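Local coordinates for structural polyprotein, VP3 (Israeli acute paralysis virus, PDB 5CDD) that probably serves as a structural protein of the virus capsid, where it is one of the building blocks of the pentamers that assemble into the virion shell, at residues F213-G218 / F230-S235; Q78-N83 / C239-T244; P279-R284 / E294-E299; A64-L69 / C97-I102. All blocks are in the same frame, centred on the assembly; numbering follows the deposited sequence.

Contact 1 (F213-G218 / F230-S235); sequences FLKTAG and FHESFS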
# COMPACT_ATOMS: atom_id res chain seq x y z
N PHE B 213 41.86 19.73 -4.42
CA PHE B 213 42.54 18.56 -3.88
C PHE B 213 43.94 18.51 -4.48
O PHE B 213 44.18 19.07 -5.55
CB PHE B 213 41.80 17.28 -4.26
CG PHE B 213 40.35 17.25 -3.85
CD1 PHE B 213 39.99 17.07 -2.52
CD2 PHE B 213 39.35 17.37 -4.81
CE1 PHE B 213 38.65 16.99 -2.15
CE2 PHE B 213 38.01 17.30 -4.45
CZ PHE B 213 37.66 17.10 -3.11
N LEU B 214 44.86 17.83 -3.80
CA LEU B 214 46.23 17.68 -4.28
C LEU B 214 46.50 16.21 -4.58
O LEU B 214 45.85 15.33 -4.01
CB LEU B 214 47.22 18.20 -3.25
CG LEU B 214 47.29 19.72 -3.06
CD1 LEU B 214 48.21 20.05 -1.90
CD2 LEU B 214 47.79 20.37 -4.34
N LYS B 215 47.44 15.95 -5.47
CA LYS B 215 47.78 14.58 -5.84
C LYS B 215 48.37 13.81 -4.67
O LYS B 215 48.86 14.40 -3.71
CB LYS B 215 48.74 14.58 -7.03
CG LYS B 215 48.10 15.05 -8.34
CD LYS B 215 49.04 14.85 -9.53
CE LYS B 215 48.33 15.12 -10.86
NZ LYS B 215 47.91 16.54 -11.03
N THR B 216 48.33 12.49 -4.75
CA THR B 216 48.85 11.64 -3.68
C THR B 216 50.09 10.85 -4.09
O THR B 216 50.53 9.96 -3.37
CB THR B 216 47.79 10.63 -3.20
OG1 THR B 216 47.44 9.76 -4.28
CG2 THR B 216 46.54 11.37 -2.71
N ALA B 217 50.66 11.19 -5.25
CA ALA B 217 51.84 10.50 -5.75
C ALA B 217 53.02 10.64 -4.79
O ALA B 217 53.72 9.67 -4.50
CB ALA B 217 52.22 11.06 -7.12
N GLY B 218 53.22 11.86 -4.29
CA GLY B 218 54.33 12.09 -3.38
C GLY B 218 55.72 11.86 -3.95
O GLY B 218 56.02 12.29 -5.07
N PHE B 230 55.57 15.14 -7.61
CA PHE B 230 56.04 15.45 -6.28
C PHE B 230 55.55 16.83 -5.87
O PHE B 230 54.99 17.00 -4.79
CB PHE B 230 57.57 15.42 -6.24
CG PHE B 230 58.15 15.79 -4.91
CD1 PHE B 230 58.09 14.90 -3.85
CD2 PHE B 230 58.71 17.04 -4.72
CE1 PHE B 230 58.59 15.26 -2.60
CE2 PHE B 230 59.22 17.41 -3.48
CZ PHE B 230 59.16 16.52 -2.41
N HIS B 231 55.77 17.81 -6.74
CA HIS B 231 55.36 19.18 -6.47
C HIS B 231 53.84 19.34 -6.45
O HIS B 231 53.31 20.22 -5.77
CB HIS B 231 55.97 20.12 -7.51
CG HIS B 231 57.46 20.22 -7.43
ND1 HIS B 231 58.11 20.68 -6.31
CD2 HIS B 231 58.42 19.90 -8.32
CE1 HIS B 231 59.42 20.64 -6.51
NE2 HIS B 231 59.63 20.17 -7.73
N GLU B 232 53.15 18.48 -7.20
CA GLU B 232 51.70 18.52 -7.28
C GLU B 232 51.04 17.82 -6.10
O GLU B 232 49.82 17.66 -6.07
CB GLU B 232 51.23 17.87 -8.58
CG GLU B 232 51.62 18.63 -9.84
CD GLU B 232 50.90 19.96 -9.95
OE1 GLU B 232 49.65 19.95 -10.08
OE2 GLU B 232 51.57 21.01 -9.89
N SER B 233 51.83 17.41 -5.12
CA SER B 233 51.30 16.70 -3.96
C SER B 233 51.49 17.38 -2.61
O SER B 233 51.18 16.77 -1.59
CB SER B 233 51.94 15.31 -3.88
OG SER B 233 51.84 14.60 -5.10
N PHE B 234 51.96 18.62 -2.57
CA PHE B 234 52.19 19.23 -1.26
C PHE B 234 51.66 20.62 -0.88
O PHE B 234 51.25 20.81 0.26
CB PHE B 234 53.68 19.14 -0.94
CG PHE B 234 54.15 17.72 -0.75
CD1 PHE B 234 53.76 17.00 0.37
CD2 PHE B 234 54.91 17.09 -1.72
CE1 PHE B 234 54.13 15.67 0.53
CE2 PHE B 234 55.28 15.75 -1.58
CZ PHE B 234 54.89 15.04 -0.45
N SER B 235 51.67 21.58 -1.80
CA SER B 235 51.15 22.92 -1.49
C SER B 235 52.09 23.85 -0.72
O SER B 235 51.83 25.05 -0.63
CB SER B 235 49.84 22.83 -0.68
OG SER B 235 50.10 22.82 0.72
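The ring of Phe-230 meets the chain at Gly-218 through its edge: the carbonyl oxygen Gly-218 O lies in the ring plane, 3.5 Å from CD1 of Phe-230. One face of the same ring is occupied by CD2 of Phe-234, displaced toward the rim. The Phe-234 ring carries Ser-233 CB over one of its faces, again off centre, while Gly-218 CA approaches its outer end obliquely, 4.2 Å from CE2 of Phe-234. Beyond these rings two hydrogen bonds join the segments. Gly-218 N donates to Ser-233 OG over 3.2 Å in a fairly straight bond (163°), and the hydroxyl in turn serves the carbonyl of Asn-229, so one serine oxygen bridges the turn at Gly-218 and the short helix 228-231. In what is consistent with the jelly-roll fold of viral capsid proteins, the short strand 214-215, paired with strand 132-144, is met by the chain just leaving a helix. Glu-232, the first residue past helical geometry, offers its carbonyl to Lys-215 N, with 3.0 Å between Lys-215 N and Glu-232 O. The side chains of this pair run alongside each other in the same direction, Lys-215 CD resting 3.8 Å from Glu-232 CB; the ammonium reaches OE1 of Glu-232 only as a long salt bridge, its stronger partner being Gln-150 of a neighbouring chain. Leu-214, with CG anti to its carbonyl carbon (chi1 -72°), turns its two methyls to the 230-235 segment, CD1 touching Ser-235 CB at 3.4 Å and CD2 lying near the carbonyl oxygen of Glu-232.

Contact 2 (Q78-N83 / C239-T244); sequences QKPIAN and CIRPVT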
# COMPACT_ATOMS: atom_id res chain seq x y z
N GLN B 78 69.18 31.26 11.28
CA GLN B 78 68.49 31.49 10.02
C GLN B 78 68.99 30.56 8.91
O GLN B 78 69.09 30.97 7.75
CB GLN B 78 68.63 32.95 9.59
CG GLN B 78 67.99 33.94 10.56
CD GLN B 78 67.78 35.30 9.94
OE1 GLN B 78 68.72 35.93 9.46
NE2 GLN B 78 66.54 35.77 9.95
N LYS B 79 69.30 29.32 9.27
CA LYS B 79 69.76 28.32 8.31
C LYS B 79 69.04 27.02 8.65
O LYS B 79 69.16 26.51 9.76
CB LYS B 79 71.28 28.11 8.43
CG LYS B 79 71.83 27.06 7.48
CD LYS B 79 73.32 26.82 7.67
CE LYS B 79 73.80 25.63 6.83
NZ LYS B 79 73.08 24.37 7.17
N PRO B 80 68.28 26.47 7.68
CA PRO B 80 67.56 25.23 7.99
C PRO B 80 68.48 24.17 8.58
O PRO B 80 69.54 23.88 8.03
CB PRO B 80 66.98 24.82 6.63
CG PRO B 80 67.98 25.35 5.67
CD PRO B 80 68.26 26.73 6.23
N ILE B 81 68.06 23.62 9.71
CA ILE B 81 68.84 22.59 10.39
C ILE B 81 69.27 21.49 9.43
O ILE B 81 68.44 20.81 8.83
CB ILE B 81 68.04 21.95 11.53
CG1 ILE B 81 67.97 22.94 12.69
CG2 ILE B 81 68.69 20.64 11.96
CD1 ILE B 81 67.11 22.50 13.83
N ALA B 82 70.58 21.31 9.31
CA ALA B 82 71.13 20.30 8.41
C ALA B 82 70.84 18.89 8.88
O ALA B 82 70.97 18.58 10.06
CB ALA B 82 72.63 20.48 8.27
N ASN B 83 70.45 18.05 7.94
CA ASN B 83 70.14 16.65 8.21
C ASN B 83 70.61 15.89 6.97
O ASN B 83 69.89 15.06 6.40
CB ASN B 83 68.63 16.47 8.40
CG ASN B 83 68.25 15.05 8.75
OD1 ASN B 83 68.72 14.50 9.74
ND2 ASN B 83 67.40 14.45 7.93
N CYS B 239 59.81 25.06 7.59
CA CYS B 239 61.25 25.21 7.69
C CYS B 239 61.67 25.47 9.13
O CYS B 239 61.15 26.38 9.78
CB CYS B 239 61.71 26.36 6.79
SG CYS B 239 63.49 26.44 6.54
N ILE B 240 62.59 24.65 9.63
CA ILE B 240 63.08 24.78 11.00
C ILE B 240 64.48 25.40 11.03
O ILE B 240 65.47 24.73 10.72
CB ILE B 240 63.11 23.40 11.69
CG1 ILE B 240 61.74 22.72 11.57
CG2 ILE B 240 63.48 23.56 13.16
CD1 ILE B 240 61.68 21.33 12.14
N ARG B 241 64.55 26.67 11.40
CA ARG B 241 65.81 27.39 11.46
C ARG B 241 66.01 28.06 12.82
O ARG B 241 65.07 28.62 13.38
CB ARG B 241 65.87 28.47 10.37
CG ARG B 241 65.58 27.96 8.98
CD ARG B 241 65.73 29.06 7.94
NE ARG B 241 64.96 30.25 8.29
CZ ARG B 241 64.76 31.27 7.46
NH1 ARG B 241 65.28 31.25 6.24
NH2 ARG B 241 64.05 32.31 7.86
N PRO B 242 67.23 28.00 13.37
CA PRO B 242 67.50 28.61 14.67
C PRO B 242 67.46 30.14 14.59
O PRO B 242 68.03 30.73 13.67
CB PRO B 242 68.90 28.10 15.01
CG PRO B 242 68.99 26.81 14.26
CD PRO B 242 68.36 27.16 12.94
N VAL B 243 66.77 30.77 15.53
CA VAL B 243 66.69 32.23 15.58
C VAL B 243 67.81 32.68 16.51
O VAL B 243 68.49 33.68 16.27
CB VAL B 243 65.34 32.71 16.14
CG1 VAL B 243 65.35 34.21 16.34
CG2 VAL B 243 64.22 32.32 15.19
N THR B 244 67.98 31.92 17.59
CA THR B 244 69.00 32.17 18.59
C THR B 244 69.83 30.89 18.70
O THR B 244 69.29 29.81 18.97
CB THR B 244 68.37 32.48 19.96
OG1 THR B 244 67.66 33.72 19.89
CG2 THR B 244 69.44 32.56 21.04
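Gln-78, Arg-241 and Pro-242 carry most of the surface that this loop and strand bury against each other. Gln-78 contributes through its backbone: its N-H points nearly straight at the carbonyl of Pro-242, with Gln-78 N and Pro-242 O 2.7 Å apart at an angle of 165°. Arg-241 runs along the loop. The methylenes of Arg-241 lie alongside Pro-80, with Arg-241 CG 3.3 Å from Pro-80 N and Arg-241 CD 3.8 Å from Pro-80 CD, both side chains pointing the same way. A bend at chi3 (-52°) then brings one face of the guanidinium against Gln-78 CA, while Glu-154 forms a salt bridge with it and the carbonyls of Ala-183 and Leu-178 accept from NH1. Several partners thus fix the rotation of a largely buried charge. Pro-242 brings its CD within 3.3 Å of Lys-79 O. A second backbone bond, Ile-81 N to Ile-240 O at 3.0 Å, is almost linear, and the apolar ends beside it meet at Ile-81 CD1 and Ile-240 CG2, 3.8 Å apart. Pro-80 CB also packs on Cys-239 SG. The strand containing 239-242 is flanked by strands 90-92 and 150-159, an order consistent with the CHEF sheet of a capsid jelly roll; a classic bulge at Val-243 and Thr-244 faces Arg-152, and the loop 78-83 leads from strand 64-72, whose Leu-69 and Trp-71 receive Ile-81 and Pro-242, toward strand 90-92.

Contact 3 (P279-R284 / E294-E299); sequences PTQVYR and EVLNVE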
# COMPACT_ATOMS: atom_id res chain seq x y z
N PRO B 279 50.99 -0.80 -8.53
CA PRO B 279 50.00 -1.13 -7.50
C PRO B 279 50.55 -0.77 -6.14
O PRO B 279 51.77 -0.68 -5.97
CB PRO B 279 49.83 -2.64 -7.65
CG PRO B 279 50.27 -2.92 -9.06
CD PRO B 279 51.46 -2.02 -9.20
N THR B 280 49.68 -0.55 -5.16
CA THR B 280 50.16 -0.25 -3.82
C THR B 280 50.86 -1.54 -3.39
O THR B 280 50.34 -2.63 -3.60
CB THR B 280 49.00 0.04 -2.83
OG1 THR B 280 48.08 -1.06 -2.84
CG2 THR B 280 48.28 1.31 -3.22
N GLN B 281 52.05 -1.41 -2.81
CA GLN B 281 52.79 -2.58 -2.38
C GLN B 281 53.54 -2.33 -1.08
O GLN B 281 54.11 -1.26 -0.88
CB GLN B 281 53.78 -3.01 -3.47
CG GLN B 281 54.77 -4.08 -3.03
CD GLN B 281 55.61 -4.60 -4.18
OE1 GLN B 281 56.11 -3.83 -5.00
NE2 GLN B 281 55.77 -5.92 -4.25
N VAL B 282 53.52 -3.32 -0.21
CA VAL B 282 54.19 -3.22 1.08
C VAL B 282 55.60 -3.79 0.98
O VAL B 282 55.79 -4.93 0.54
CB VAL B 282 53.43 -4.00 2.16
CG1 VAL B 282 54.17 -3.92 3.48
CG2 VAL B 282 52.02 -3.45 2.30
N TYR B 283 56.59 -3.01 1.40
CA TYR B 283 57.97 -3.47 1.36
C TYR B 283 58.19 -4.47 2.48
O TYR B 283 57.91 -4.20 3.64
CB TYR B 283 58.95 -2.30 1.53
CG TYR B 283 60.39 -2.76 1.46
CD1 TYR B 283 60.94 -3.19 0.25
CD2 TYR B 283 61.17 -2.81 2.60
CE1 TYR B 283 62.24 -3.67 0.20
CE2 TYR B 283 62.47 -3.29 2.56
CZ TYR B 283 63.00 -3.72 1.36
OH TYR B 283 64.28 -4.21 1.31
N ARG B 284 58.70 -5.64 2.11
CA ARG B 284 58.94 -6.71 3.07
C ARG B 284 60.41 -7.04 3.17
O ARG B 284 60.96 -7.69 2.29
CB ARG B 284 58.15 -7.94 2.65
CG ARG B 284 56.74 -7.61 2.20
CD ARG B 284 56.07 -8.85 1.71
NE ARG B 284 55.97 -9.83 2.77
CZ ARG B 284 55.91 -11.14 2.57
NH1 ARG B 284 55.96 -11.62 1.34
NH2 ARG B 284 55.82 -11.95 3.62
N GLU B 294 60.30 -9.00 -4.16
CA GLU B 294 59.35 -9.27 -5.24
C GLU B 294 58.95 -7.97 -5.92
O GLU B 294 58.68 -6.97 -5.26
CB GLU B 294 58.10 -9.97 -4.70
CG GLU B 294 56.97 -10.04 -5.71
CD GLU B 294 55.82 -10.93 -5.27
OE1 GLU B 294 55.32 -10.75 -4.14
OE2 GLU B 294 55.41 -11.81 -6.06
N VAL B 295 58.92 -8.00 -7.25
CA VAL B 295 58.55 -6.82 -8.04
C VAL B 295 57.21 -7.05 -8.74
O VAL B 295 57.08 -7.95 -9.58
CB VAL B 295 59.62 -6.50 -9.10
CG1 VAL B 295 59.25 -5.22 -9.84
CG2 VAL B 295 60.98 -6.36 -8.43
N LEU B 296 56.21 -6.24 -8.39
CA LEU B 296 54.89 -6.37 -9.00
C LEU B 296 54.78 -5.52 -10.26
O LEU B 296 55.42 -4.47 -10.37
CB LEU B 296 53.80 -5.94 -8.00
CG LEU B 296 53.76 -6.67 -6.65
CD1 LEU B 296 52.59 -6.13 -5.84
CD2 LEU B 296 53.61 -8.16 -6.87
N ASN B 297 53.95 -5.97 -11.20
CA ASN B 297 53.75 -5.25 -12.45
C ASN B 297 52.28 -4.89 -12.63
O ASN B 297 51.44 -5.21 -11.78
CB ASN B 297 54.23 -6.10 -13.63
CG ASN B 297 53.53 -7.44 -13.71
OD1 ASN B 297 52.33 -7.52 -13.94
ND2 ASN B 297 54.29 -8.51 -13.51
N VAL B 298 51.96 -4.22 -13.73
CA VAL B 298 50.59 -3.82 -14.03
C VAL B 298 50.13 -4.48 -15.33
O VAL B 298 49.37 -3.89 -16.10
CB VAL B 298 50.48 -2.29 -14.17
CG1 VAL B 298 50.76 -1.63 -12.83
CG2 VAL B 298 51.45 -1.78 -15.23
N GLU B 299 50.59 -5.71 -15.56
CA GLU B 299 50.24 -6.46 -16.76
C GLU B 299 48.95 -7.25 -16.63
O GLU B 299 48.75 -7.99 -15.66
CB GLU B 299 51.35 -7.45 -17.12
CG GLU B 299 52.74 -6.86 -17.32
CD GLU B 299 53.78 -7.94 -17.56
OE1 GLU B 299 54.98 -7.61 -17.67
OE2 GLU B 299 53.39 -9.13 -17.65
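Gln-281 supplies the one hydrogen bond between the two segments, from NE2 to the carbonyl of Glu-294. It is a modest bond: Gln-281 NE2 and Glu-294 O are 3.3 Å apart, the angle at the hydrogen is 136°, and the donor stands 51° out of the carbonyl plane. The glutamine reaches there because its chain is extended beyond CG, itself anti to the backbone N (chi1 170°). The same carbonyl also accepts from Gln-200 of a neighbouring chain, whereas the carboxylate of Glu-294 is held by Gln-73 of that chain. The remaining touches are van der Waals packing. Leu-296 lies obliquely across the end of the glutamine, with its CG beside NE2 and its CD1 3.8 Å from Gln-281 CD. Further along, the ring of Pro-279 makes an apolar contact with Val-298, CD to CG1 at 3.7 Å, while CG of Pro-279 sits near the carbonyl oxygen of Asn-297. Within 294-299, an Asx turn shapes the chain at this spot, since Asn-297 OD1 accepts from Glu-299 N at 3.0 Å. Both segments belong to the C-terminal tail that follows the last strands of the jelly roll. Thr-280 leans on Asn-128 and Pro-274 in loops of its own chain, and Val-282 and Tyr-283 form an antiparallel ladder with a strand of a neighbouring chain, carrying the sheet across the interface.

Contact 4 (A64-L69 / C97-I102); sequences AVKHVL and CYSKSI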
# COMPACT_ATOMS: atom_id res chain seq x y z
N ALA B 64 53.11 9.66 14.23
CA ALA B 64 54.29 8.87 13.90
C ALA B 64 55.49 9.80 13.72
O ALA B 64 55.35 10.93 13.26
CB ALA B 64 54.05 8.08 12.62
N VAL B 65 56.67 9.31 14.10
CA VAL B 65 57.90 10.10 13.98
C VAL B 65 58.51 9.99 12.59
O VAL B 65 58.77 8.89 12.10
CB VAL B 65 58.95 9.64 15.01
CG1 VAL B 65 60.17 10.51 14.92
CG2 VAL B 65 58.38 9.72 16.40
N LYS B 66 58.75 11.14 11.96
CA LYS B 66 59.35 11.17 10.64
C LYS B 66 60.80 11.64 10.70
O LYS B 66 61.62 11.24 9.87
CB LYS B 66 58.54 12.09 9.71
CG LYS B 66 57.18 11.54 9.30
CD LYS B 66 57.30 10.37 8.34
CE LYS B 66 57.93 10.78 7.01
NZ LYS B 66 58.00 9.65 6.04
N HIS B 67 61.12 12.48 11.68
CA HIS B 67 62.47 12.99 11.82
C HIS B 67 62.98 13.09 13.25
O HIS B 67 62.21 13.30 14.19
CB HIS B 67 62.57 14.39 11.20
CG HIS B 67 62.07 14.46 9.79
ND1 HIS B 67 62.65 13.74 8.76
CD2 HIS B 67 61.06 15.16 9.24
CE1 HIS B 67 62.00 14.00 7.64
NE2 HIS B 67 61.03 14.86 7.90
N VAL B 68 64.29 12.93 13.40
CA VAL B 68 64.98 13.04 14.68
C VAL B 68 66.26 13.79 14.34
O VAL B 68 67.31 13.20 14.14
CB VAL B 68 65.34 11.66 15.28
CG1 VAL B 68 66.06 11.85 16.60
CG2 VAL B 68 64.08 10.83 15.49
N LEU B 69 66.14 15.12 14.24
CA LEU B 69 67.25 15.98 13.89
C LEU B 69 68.24 16.24 15.02
O LEU B 69 67.95 15.97 16.19
CB LEU B 69 66.71 17.33 13.40
CG LEU B 69 65.58 17.27 12.36
CD1 LEU B 69 65.04 18.67 12.15
CD2 LEU B 69 66.09 16.68 11.06
N CYS B 97 53.50 10.71 1.20
CA CYS B 97 54.85 10.51 1.73
C CYS B 97 55.86 11.25 0.85
O CYS B 97 55.72 11.29 -0.37
CB CYS B 97 55.18 9.02 1.78
SG CYS B 97 56.54 8.64 2.91
N TYR B 98 56.88 11.83 1.48
CA TYR B 98 57.89 12.58 0.75
C TYR B 98 59.30 12.04 0.90
O TYR B 98 60.19 12.37 0.12
CB TYR B 98 57.86 14.05 1.19
CG TYR B 98 58.07 14.24 2.67
CD1 TYR B 98 59.34 14.12 3.24
CD2 TYR B 98 56.99 14.52 3.52
CE1 TYR B 98 59.53 14.27 4.61
CE2 TYR B 98 57.17 14.67 4.89
CZ TYR B 98 58.44 14.54 5.43
OH TYR B 98 58.63 14.69 6.78
N SER B 99 59.51 11.19 1.91
CA SER B 99 60.84 10.63 2.14
C SER B 99 60.92 9.16 1.74
O SER B 99 59.99 8.39 1.97
CB SER B 99 61.21 10.77 3.62
OG SER B 99 60.30 10.07 4.45
N LYS B 100 62.04 8.79 1.14
CA LYS B 100 62.26 7.41 0.71
C LYS B 100 63.73 7.06 0.79
O LYS B 100 64.60 7.94 0.83
CB LYS B 100 61.76 7.20 -0.72
CG LYS B 100 62.56 7.94 -1.77
CD LYS B 100 61.96 7.75 -3.15
CE LYS B 100 62.66 8.63 -4.17
NZ LYS B 100 61.97 8.62 -5.49
N SER B 101 64.02 5.77 0.81
CA SER B 101 65.38 5.26 0.86
C SER B 101 65.52 4.29 -0.30
O SER B 101 64.57 3.60 -0.66
CB SER B 101 65.63 4.54 2.18
OG SER B 101 66.93 3.98 2.21
N ILE B 102 66.71 4.24 -0.90
CA ILE B 102 66.92 3.33 -2.01
C ILE B 102 67.79 2.15 -1.64
O ILE B 102 68.95 2.30 -1.24
CB ILE B 102 67.55 4.08 -3.20
CG1 ILE B 102 66.55 5.12 -3.71
CG2 ILE B 102 67.91 3.10 -4.31
CD1 ILE B 102 67.08 5.95 -4.83
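The side chains of His-67 and Tyr-98 come from opposite directions, with His-67 NE2 2.7 Å from Tyr-98 OH in a hydrogen bond that either group could donate. The imidazole nitrogen lies at the edge of the tyrosine ring, near its plane; the two rings come rim to rim, their planes 31° apart, and neither covers the other. Beside them Lys-66 slides past Tyr-98 in the opposite direction. Bends at chi2 (-70°) and chi3 (-65°) curl its chain so that Lys-66 NZ ends 2.8 Å from Ser-99 OG and 3.6 Å from Cys-97 SG. The ammonium also stands over the tyrosine ring, too far away for more than a weak cation-pi attraction. Its firmer partners form the next shell: Glu-124 through a salt bridge and the carbonyl of Asp-119, whose carboxylate holds the Ser-99 hydroxyl. Trp-87 steadies the tyrosine in an edge-to-face pair. What lets consecutive residues both reach the same loop is a classic beta bulge, Lys-66 and His-67 together facing Val-260 of strand 255-265, a strand pairing consistent with the BIDG sheet of a viral jelly roll.

Overall arrangement
Three of the contacts are buried, and one lies at the surface. Contacts 1 and 4 adjoin, Phe-234 packing against Tyr-98, and both reach the same sheet, contact 1 through strand 214-215 and contact 4 through strand 64-72. The latter also links contact 4 to contact 2, since Leu-69 packs on Ile-81 and Asn-83, although contact 2 is anchored on the other sheet of the jelly roll. Their chemistry shifts accordingly: backbone bonds around a buried arginine in contact 2, aromatic rings with a bridging serine in contact 1, and a charged and hydroxyl cluster in contact 4. Contact 3, about 38 Å from contact 2 between centres, relies on sparse tail packing and on neighbouring chains.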